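Local atomic coordinates of poly-beta-hydroxybuterate polymerase (Cupriavidus necator, PDB entry 5T6O), a protein that probably acts as an acyltransferase that polymerises hydroxybutyryl units into polyhydroxybutyrate, a class I synthase present here as its catalytic domain. Residues A37-M42 / D111-L116; S83-T88 / L184-E189; I313-K318 / S346-W351. The protein carries 1 engineered substitution. All blocks are in the same frame, centred on the assembly; numbering follows the deposited sequence. Where two conformers were deposited one is given.

Interaction 1 (A37-M42 / D111-L116)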
loop_
_atom_site.group_PDB
_atom_site.type_symbol
_atom_site.label_atom_id
_atom_site.label_comp_id
_atom_site.label_asym_id
_atom_site.label_seq_id
_atom_site.Cartn_x
_atom_site.Cartn_y
_atom_site.Cartn_z
ATOM N N ALA A 37 42.401 6.695 -17.906
ATOM C CA ALA A 37 43.003 7.984 -17.592
ATOM C C ALA A 37 42.280 8.669 -16.436
ATOM O O ALA A 37 42.918 9.286 -15.577
ATOM C CB ALA A 37 43.009 8.879 -18.834
ATOM N N ARG A 38 40.952 8.560 -16.390
ATOM C CA ARG A 38 40.187 9.251 -15.357
ATOM C C ARG A 38 39.905 8.319 -14.189
ATOM O O ARG A 38 39.362 7.216 -14.392
ATOM C CB ARG A 38 38.871 9.778 -15.922
ATOM C CG ARG A 38 39.040 10.763 -17.074
ATOM C CD ARG A 38 37.728 11.461 -17.352
ATOM N NE ARG A 38 37.871 12.492 -18.373
ATOM C CZ ARG A 38 37.380 12.393 -19.599
ATOM N NH1 ARG A 38 36.709 11.307 -19.954
ATOM N NH2 ARG A 38 37.559 13.380 -20.468
ATOM N N PRO A 39 40.244 8.726 -12.971
ATOM C CA PRO A 39 39.976 7.889 -11.801
ATOM C C PRO A 39 38.527 8.031 -11.352
ATOM O O PRO A 39 37.787 8.901 -11.814
ATOM C CB PRO A 39 40.934 8.458 -10.752
ATOM C CG PRO A 39 40.973 9.920 -11.082
ATOM C CD PRO A 39 40.908 9.992 -12.605
ATOM N N LEU A 40 38.141 7.177 -10.400
ATOM C CA LEU A 40 36.818 7.236 -9.781
ATOM C C LEU A 40 36.964 7.599 -8.309
ATOM O O LEU A 40 37.669 6.905 -7.568
ATOM C CB LEU A 40 36.081 5.901 -9.914
ATOM C CG LEU A 40 34.742 5.820 -9.175
ATOM C CD1 LEU A 40 33.712 6.717 -9.863
ATOM C CD2 LEU A 40 34.254 4.366 -9.131
ATOM N N LEU A 41 36.283 8.668 -7.884
ATOM C CA LEU A 41 36.240 9.060 -6.475
ATOM C C LEU A 41 34.918 8.591 -5.878
ATOM O O LEU A 41 33.845 9.018 -6.317
ATOM C CB LEU A 41 36.404 10.575 -6.305
ATOM C CG LEU A 41 36.069 11.101 -4.902
ATOM C CD1 LEU A 41 37.117 10.642 -3.876
ATOM C CD2 LEU A 41 35.949 12.638 -4.903
ATOM N N MET A 42 34.999 7.712 -4.883
ATOM C CA MET A 42 33.817 7.216 -4.193
ATOM C C MET A 42 33.547 8.037 -2.938
ATOM O O MET A 42 34.448 8.226 -2.108
ATOM C CB MET A 42 33.992 5.750 -3.819
ATOM C CG MET A 42 34.151 4.819 -4.996
ATOM S SD MET A 42 33.984 3.133 -4.379
ATOM C CE MET A 42 34.202 2.214 -5.900
ATOM N N ASP A 111 41.822 16.689 -16.086
ATOM C CA ASP A 111 40.893 17.812 -16.032
ATOM C C ASP A 111 39.578 17.432 -15.354
ATOM O O ASP A 111 38.957 18.268 -14.681
ATOM C CB ASP A 111 40.640 18.333 -17.447
ATOM C CG ASP A 111 39.763 19.565 -17.466
ATOM O OD1 ASP A 111 39.909 20.409 -16.556
ATOM O OD2 ASP A 111 38.923 19.687 -18.388
ATOM N N LYS A 112 39.144 16.182 -15.508
ATOM C CA LYS A 112 37.895 15.707 -14.928
ATOM C C LYS A 112 38.085 14.306 -14.365
ATOM O O LYS A 112 38.896 13.517 -14.870
ATOM C CB LYS A 112 36.758 15.692 -15.964
ATOM C CG LYS A 112 36.419 17.071 -16.536
ATOM C CD LYS A 112 35.229 17.004 -17.485
ATOM C CE LYS A 112 34.983 18.342 -18.182
ATOM N NZ LYS A 112 34.639 19.414 -17.214
ATOM N N ILE A 113 37.316 14.005 -13.313
ATOM C CA ILE A 113 37.292 12.692 -12.685
ATOM C C ILE A 113 35.864 12.162 -12.710
ATOM O O ILE A 113 34.894 12.903 -12.887
ATOM C CB ILE A 113 37.832 12.727 -11.235
ATOM C CG1 ILE A 113 36.875 13.498 -10.312
ATOM C CG2 ILE A 113 39.245 13.324 -11.200
ATOM C CD1 ILE A 113 37.311 13.514 -8.841
ATOM N N ASN A 114 35.739 10.855 -12.538
ATOM C CA ASN A 114 34.434 10.257 -12.308
ATOM C C ASN A 114 34.160 10.241 -10.816
ATOM O O ASN A 114 35.081 10.113 -10.003
ATOM C CB ASN A 114 34.382 8.843 -12.881
ATOM C CG ASN A 114 34.360 8.845 -14.392
ATOM O OD1 ASN A 114 33.717 9.698 -15.010
ATOM N ND2 ASN A 114 35.073 7.910 -14.996
ATOM N N VAL A 115 32.893 10.420 -10.440
ATOM C CA VAL A 115 32.547 10.368 -9.026
ATOM C C VAL A 115 31.380 9.414 -8.810
ATOM O O VAL A 115 30.555 9.178 -9.698
ATOM C CB VAL A 115 32.223 11.759 -8.425
ATOM C CG1 VAL A 115 33.307 12.777 -8.770
ATOM C CG2 VAL A 115 30.852 12.234 -8.858
ATOM N N LEU A 116 31.331 8.858 -7.606
ATOM C CA LEU A 116 30.287 7.941 -7.181
ATOM C C LEU A 116 29.851 8.336 -5.777
ATOM O O LEU A 116 30.677 8.720 -4.942
ATOM C CB LEU A 116 30.773 6.475 -7.203
ATOM C CG LEU A 116 29.904 5.365 -6.589
ATOM C CD1 LEU A 116 30.265 4.014 -7.227
ATOM C CD2 LEU A 116 30.041 5.267 -5.056
HETATM O O HOH W 1 36.814 6.105 -13.587
#
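Leu40, Leu41 and Met42 pair in parallel with Asn114, Val115 and Leu116, and three backbone hydrogen bonds join the strands: Asn114 N to Pro39 O, Leu41 N to Asn114 O (2.8 Å) and Leu116 N to Leu41 O (2.8 Å). Apolar leucine, methionine and valine suit these buried strands; Asn114 is the polar exception. On the face bearing Leu40, Met42, Asn114 and Leu116, Leu40 has CG anti to the backbone N (chi1 174°), which swings CD1 across to the neighbouring strand, 3.8 Å from Asn114 CB and 4.0 Å from Leu116 CB. Helix 348-358 packs over this face. On the reverse face Ile113 CD1 meets Leu41 CB at 4.0 Å, and Leu41 reaches helix 89-108.

Toward the start of both segments the fit relaxes. A water bridges Arg38 O and Asn114 ND2, while Asn114 OD1 is held by Ser142 of the adjoining strand. The partly exposed chains of Arg38 and Lys112 run side by side in the same direction. Arg38 CD comes within 3.4 Å of Lys112 O, which lies at the guanidinium edge without a hydrogen bond and is buried with no partner; Arg38 NH1 binds Gln358 O, and Lys112 NZ binds His138 O. Adjacent parallel strands packed between helices form here the centre of the alpha/beta hydrolase sheet, where strand 113-118 enters helix 120-134 by a turn consistent with the family's nucleophile elbow.

Interaction 2 (S83-T88 / L184-E189)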
loop_
_atom_site.group_PDB
_atom_site.type_symbol
_atom_site.label_atom_id
_atom_site.label_comp_id
_atom_site.label_asym_id
_atom_site.label_seq_id
_atom_site.Cartn_x
_atom_site.Cartn_y
_atom_site.Cartn_z
ATOM N N SER A 83 35.121 17.665 19.530
ATOM C CA SER A 83 35.644 18.837 18.837
ATOM C C SER A 83 34.821 19.187 17.610
ATOM O O SER A 83 34.873 20.331 17.146
ATOM C CB SER A 83 37.105 18.607 18.430
ATOM O OG SER A 83 37.210 17.562 17.472
ATOM N N MET A 84 34.060 18.230 17.076
ATOM C CA MET A 84 33.264 18.447 15.882
ATOM C C MET A 84 31.770 18.524 16.175
ATOM O O MET A 84 30.966 18.495 15.241
ATOM C CB MET A 84 33.560 17.345 14.865
ATOM C CG MET A 84 35.029 17.334 14.441
ATOM S SD MET A 84 35.387 15.918 13.394
ATOM C CE MET A 84 34.439 16.309 11.922
ATOM N N ALA A 85 31.383 18.651 17.443
ATOM C CA ALA A 85 29.964 18.660 17.805
ATOM C C ALA A 85 29.193 19.825 17.187
ATOM O O ALA A 85 27.956 19.795 17.184
ATOM C CB ALA A 85 29.826 18.696 19.328
ATOM N N GLY A 86 29.880 20.840 16.665
ATOM C CA GLY A 86 29.230 21.942 15.984
ATOM C C GLY A 86 29.357 21.954 14.478
ATOM O O GLY A 86 28.997 22.963 13.853
ATOM N N SER A 87 29.845 20.878 13.861
ATOM C CA SER A 87 30.024 20.836 12.415
ATOM C C SER A 87 28.680 20.858 11.698
ATOM O O SER A 87 27.708 20.252 12.150
ATOM C CB SER A 87 30.788 19.576 12.004
ATOM O OG SER A 87 32.029 19.489 12.682
ATOM N N THR A 88 28.646 21.525 10.549
ATOM C CA THR A 88 27.416 21.767 9.811
ATOM C C THR A 88 27.401 20.970 8.518
ATOM O O THR A 88 28.420 20.433 8.077
ATOM C CB THR A 88 27.261 23.254 9.491
ATOM O OG1 THR A 88 28.322 23.649 8.605
ATOM C CG2 THR A 88 27.324 24.076 10.767
ATOM N N LEU A 184 21.996 26.264 16.432
ATOM C CA LEU A 184 21.850 26.412 17.873
ATOM C C LEU A 184 22.092 25.109 18.625
ATOM O O LEU A 184 22.203 25.132 19.857
ATOM C CB LEU A 184 20.457 26.972 18.199
ATOM C CG LEU A 184 20.236 28.417 17.743
ATOM C CD1 LEU A 184 18.843 28.910 18.137
ATOM C CD2 LEU A 184 21.304 29.342 18.308
ATOM N N LEU A 185 22.197 23.990 17.915
ATOM C CA LEU A 185 22.421 22.687 18.518
ATOM C C LEU A 185 23.904 22.363 18.570
ATOM O O LEU A 185 24.675 22.741 17.686
ATOM C CB LEU A 185 21.715 21.595 17.711
ATOM C CG LEU A 185 20.219 21.794 17.528
ATOM C CD1 LEU A 185 19.628 20.544 16.914
ATOM C CD2 LEU A 185 19.558 22.104 18.857
ATOM N N ARG A 186 24.295 21.620 19.597
ATOM C CA ARG A 186 25.591 20.956 19.592
ATOM C C ARG A 186 25.384 19.509 19.998
ATOM O O ARG A 186 24.423 19.175 20.693
ATOM C CB ARG A 186 26.588 21.632 20.544
ATOM C CG ARG A 186 27.161 22.939 20.021
ATOM C CD ARG A 186 28.272 23.482 20.933
ATOM N NE ARG A 186 29.486 22.662 20.888
ATOM C CZ ARG A 186 30.486 22.842 20.026
ATOM N NH1 ARG A 186 31.546 22.045 20.063
ATOM N NH2 ARG A 186 30.427 23.811 19.120
ATOM N N GLY A 187 26.279 18.651 19.565
ATOM C CA GLY A 187 26.243 17.301 20.081
ATOM C C GLY A 187 26.670 16.301 19.037
ATOM O O GLY A 187 26.945 16.629 17.886
ATOM N N LEU A 188 26.759 15.061 19.490
ATOM C CA LEU A 188 27.043 13.911 18.648
ATOM C C LEU A 188 25.875 12.959 18.819
ATOM O O LEU A 188 25.549 12.577 19.947
ATOM C CB LEU A 188 28.349 13.246 19.065
ATOM C CG LEU A 188 29.576 14.150 19.056
ATOM C CD1 LEU A 188 30.759 13.433 19.692
ATOM C CD2 LEU A 188 29.880 14.577 17.630
ATOM N N GLU A 189 25.228 12.601 17.725
ATOM C CA GLU A 189 24.113 11.670 17.787
ATOM C C GLU A 189 24.503 10.397 17.060
ATOM O O GLU A 189 24.954 10.447 15.909
ATOM C CB GLU A 189 22.842 12.266 17.188
ATOM C CG GLU A 189 22.175 13.257 18.108
ATOM C CD GLU A 189 21.732 12.618 19.424
ATOM O OE1 GLU A 189 21.562 11.369 19.484
ATOM O OE2 GLU A 189 21.552 13.374 20.397
#
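Arg186 lays its guanidinium over the backbone of Ala85 and Gly86. The chain leaves CA with CG anti to the carbonyl carbon, then bends at chi3 (70°), and this bend folds the flat group back above the peptide: Ala85 C sits over its centre and Gly86 N is offset toward its rim. Arg186 NH2 comes to 3.8 Å from Gly86 CA, and Arg186 NH1 to 3.8 Å from Ala85 CB. Glycine suits position 86 because a bare CA leaves room for the guanidinium.

Beneath this cover, Gly187 N donates to Ala85 O over 3.1 Å, a nearly straight bond at hydrogen (163°) whose donor is tilted well out of the carbonyl plane. Gly187 has a positive phi of 146°, a conformation that only a residue without a side chain adopts comfortably. Its main chain also pairs with Gly234. The small methyl of Ala85 fits against the same peptide, with CB 3.6 Å from Gly187 N. Beyond it, Leu188 has CG anti to the carbonyl carbon, bringing its CD2 branch to 4.1 Å from Ala85 CA; the side chain also touches Pro80 and Asn231.

Leu185 instead packs on Cys238, which is disulfide-bonded to Cys182, and on Tyr206 of the second subunit. Ala85 and Gly86 are the central residues of a type I beta turn closed by Ser87 N bonding Met84 O at 3.0 Å; Thr88 follows as N-cap of helix 89-108. The contact thus joins a beta turn leading into a capped helix to the start of strand 188-191, paired antiparallel with strand 230-233.

Interaction 3 (I313-K318 / S346-W351)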
loop_
_atom_site.group_PDB
_atom_site.type_symbol
_atom_site.label_atom_id
_atom_site.label_comp_id
_atom_site.label_asym_id
_atom_site.label_seq_id
_atom_site.Cartn_x
_atom_site.Cartn_y
_atom_site.Cartn_z
ATOM N N ILE A 313 25.198 -4.753 -3.193
ATOM C CA ILE A 313 26.395 -5.585 -3.049
ATOM C C ILE A 313 26.049 -6.954 -3.617
ATOM O O ILE A 313 25.699 -7.892 -2.888
ATOM C CB ILE A 313 26.869 -5.658 -1.586
ATOM C CG1 ILE A 313 27.106 -4.251 -1.020
ATOM C CG2 ILE A 313 28.134 -6.545 -1.465
ATOM C CD1 ILE A 313 27.971 -3.331 -1.894
ATOM N N ASN A 314 26.123 -7.076 -4.950
ATOM C CA ASN A 314 25.814 -8.326 -5.646
ATOM C C ASN A 314 26.915 -8.575 -6.667
ATOM O O ASN A 314 26.761 -8.247 -7.851
ATOM C CB ASN A 314 24.436 -8.266 -6.318
ATOM C CG ASN A 314 24.060 -9.574 -6.971
ATOM O OD1 ASN A 314 24.536 -10.641 -6.559
ATOM N ND2 ASN A 314 23.222 -9.509 -8.012
ATOM N N PRO A 315 28.047 -9.135 -6.244
ATOM C CA PRO A 315 29.191 -9.293 -7.159
ATOM C C PRO A 315 28.861 -10.277 -8.264
ATOM O O PRO A 315 28.209 -11.302 -8.014
ATOM C CB PRO A 315 30.315 -9.830 -6.256
ATOM C CG PRO A 315 29.845 -9.653 -4.857
ATOM C CD PRO A 315 28.339 -9.612 -4.884
ATOM N N PRO A 316 29.309 -10.008 -9.496
ATOM C CA PRO A 316 28.860 -10.827 -10.634
ATOM C C PRO A 316 29.387 -12.245 -10.640
ATOM O O PRO A 316 28.745 -13.103 -11.262
ATOM C CB PRO A 316 29.361 -10.050 -11.860
ATOM C CG PRO A 316 30.467 -9.163 -11.336
ATOM C CD PRO A 316 30.075 -8.823 -9.924
ATOM N N ALA A 317 30.512 -12.534 -9.977
ATOM C CA ALA A 317 31.103 -13.869 -10.082
ATOM C C ALA A 317 30.110 -14.948 -9.669
ATOM O O ALA A 317 30.031 -16.003 -10.307
ATOM C CB ALA A 317 32.377 -13.965 -9.237
ATOM N N LYS A 318 29.320 -14.685 -8.622
ATOM C CA LYS A 318 28.374 -15.671 -8.115
ATOM C C LYS A 318 27.177 -15.875 -9.040
ATOM O O LYS A 318 26.501 -16.904 -8.932
ATOM C CB LYS A 318 27.895 -15.255 -6.721
ATOM N N SER A 346 24.083 -9.950 -11.873
ATOM C CA SER A 346 24.465 -8.672 -11.293
ATOM C C SER A 346 24.346 -7.528 -12.293
ATOM O O SER A 346 24.579 -7.695 -13.497
ATOM C CB SER A 346 25.909 -8.750 -10.793
ATOM O OG SER A 346 26.377 -7.462 -10.414
ATOM N N TRP A 347 24.015 -6.342 -11.766
ATOM C CA TRP A 347 24.068 -5.104 -12.530
ATOM C C TRP A 347 25.474 -4.520 -12.603
ATOM O O TRP A 347 25.682 -3.564 -13.356
ATOM C CB TRP A 347 23.112 -4.068 -11.921
ATOM C CG TRP A 347 23.460 -3.713 -10.489
ATOM C CD1 TRP A 347 23.030 -4.346 -9.350
ATOM C CD2 TRP A 347 24.345 -2.666 -10.051
ATOM N NE1 TRP A 347 23.587 -3.752 -8.238
ATOM C CE2 TRP A 347 24.397 -2.722 -8.641
ATOM C CE3 TRP A 347 25.096 -1.687 -10.715
ATOM C CZ2 TRP A 347 25.166 -1.825 -7.880
ATOM C CZ3 TRP A 347 25.857 -0.812 -9.967
ATOM C CH2 TRP A 347 25.889 -0.885 -8.560
ATOM N N TRP A 348 26.445 -5.060 -11.856
ATOM C CA TRP A 348 27.773 -4.446 -11.854
ATOM C C TRP A 348 28.386 -4.392 -13.248
ATOM O O TRP A 348 28.949 -3.336 -13.592
ATOM C CB TRP A 348 28.730 -5.167 -10.886
ATOM C CG TRP A 348 28.422 -4.972 -9.426
ATOM C CD1 TRP A 348 27.307 -4.400 -8.880
ATOM C CD2 TRP A 348 29.271 -5.326 -8.334
ATOM N NE1 TRP A 348 27.399 -4.408 -7.500
ATOM C CE2 TRP A 348 28.597 -4.975 -7.144
ATOM C CE3 TRP A 348 30.530 -5.927 -8.249
ATOM C CZ2 TRP A 348 29.147 -5.190 -5.887
ATOM C CZ3 TRP A 348 31.080 -6.145 -6.990
ATOM C CH2 TRP A 348 30.387 -5.769 -5.826
ATOM N N PRO A 349 28.327 -5.443 -14.085
ATOM C CA PRO A 349 28.887 -5.312 -15.441
ATOM C C PRO A 349 28.226 -4.227 -16.272
ATOM O O PRO A 349 28.904 -3.596 -17.094
ATOM C CB PRO A 349 28.660 -6.704 -16.050
ATOM C CG PRO A 349 28.667 -7.621 -14.873
ATOM C CD PRO A 349 27.953 -6.841 -13.798
ATOM N N ASP A 350 26.925 -3.997 -16.090
ATOM C CA ASP A 350 26.258 -2.911 -16.799
ATOM C C ASP A 350 26.873 -1.575 -16.422
ATOM O O ASP A 350 27.196 -0.747 -17.286
ATOM C CB ASP A 350 24.766 -2.912 -16.469
ATOM C CG ASP A 350 23.997 -1.855 -17.245
ATOM O OD1 ASP A 350 23.973 -0.681 -16.810
ATOM O OD2 ASP A 350 23.407 -2.199 -18.290
ATOM N N TRP A 351 27.062 -1.361 -15.123
ATOM C CA TRP A 351 27.636 -0.108 -14.651
ATOM C C TRP A 351 29.102 0.042 -15.065
ATOM O O TRP A 351 29.509 1.116 -15.524
ATOM C CB TRP A 351 27.490 -0.008 -13.134
ATOM C CG TRP A 351 28.237 1.174 -12.605
ATOM C CD1 TRP A 351 28.057 2.467 -12.966
ATOM C CD2 TRP A 351 29.297 1.164 -11.638
ATOM N NE1 TRP A 351 28.945 3.280 -12.287
ATOM C CE2 TRP A 351 29.705 2.502 -11.452
ATOM C CE3 TRP A 351 29.936 0.155 -10.906
ATOM C CZ2 TRP A 351 30.739 2.858 -10.585
ATOM C CZ3 TRP A 351 30.949 0.516 -10.023
ATOM C CH2 TRP A 351 31.340 1.850 -9.871
HETATM O O HOH W 2 21.814 -7.572 -9.571
HETATM O O HOH W 3 25.929 -12.071 -12.116
#
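Ser346 OG donates to Asn314 O over 2.7 Å, the hydroxyl lying almost straight out from the carbonyl (C=O...O angle 178°). Ser346 OG in turn accepts from Trp348 N at 2.8 Å, so one small side chain ties the loop to the turn that leads into helix 348-358 as a cap. Its torsion makes this possible: OG stands anti to its own N (chi1 171°), between the loop carbonyl and the helix amide.

Around this pair, the indole of Trp348 is the broad surface on which the loop rests. Pro315 CA sits over one face in a CH-pi contact, 3.8 Å from the centroid of the six-membered ring and 16° off its normal; Asn314 O lies over the same face, above the five-membered ring. Pro316 CD approaches Trp348 CE3 obliquely at 3.4 Å. Prolines fit here, being rigid and apolar, and Pro316 CB also meets Pro349 CG at 3.9 Å.

Farther out, other groups fix these partners. Trp348 NE1 bonds Val312 O, which sets the rotation of the indole, and His64 meets the ring at an inclined angle. Asn314 ND2 binds Lys320 O and a water that only weakly accepts from Trp347 N. A second water spans Pro316 O and Ser346 N.

Chemically, the serine hydroxyl is used both as donor and as acceptor, satisfying a loop carbonyl and an amide at the helix entrance together, while CH-rich proline surfaces against an electron-rich indole supply the apolar part of the join.

The three contacts sit in one catalytic domain. Interactions 1 and 2 interleave along the chain, in the order 37-42, 83-88, 111-116, 184-189, and interaction 3 follows both. Interaction 1 lies within the central mixed sheet. Interaction 3, with its centre about 20 Å away, touches it through helix 348-358: Trp351 CH2 packs 3.6 Å from Leu116 CD1 and 3.9 Å from Leu40 CD2. Between centres, interaction 2 lies about 31 Å from interaction 1 and about 39 Å from interaction 3, which is across the middle of the chain from it, but helix 89-108 that it precedes packs on the sheet at interaction 1. Sheet and flanking helices thereby connect the late loop, the core and the subunit-facing periphery.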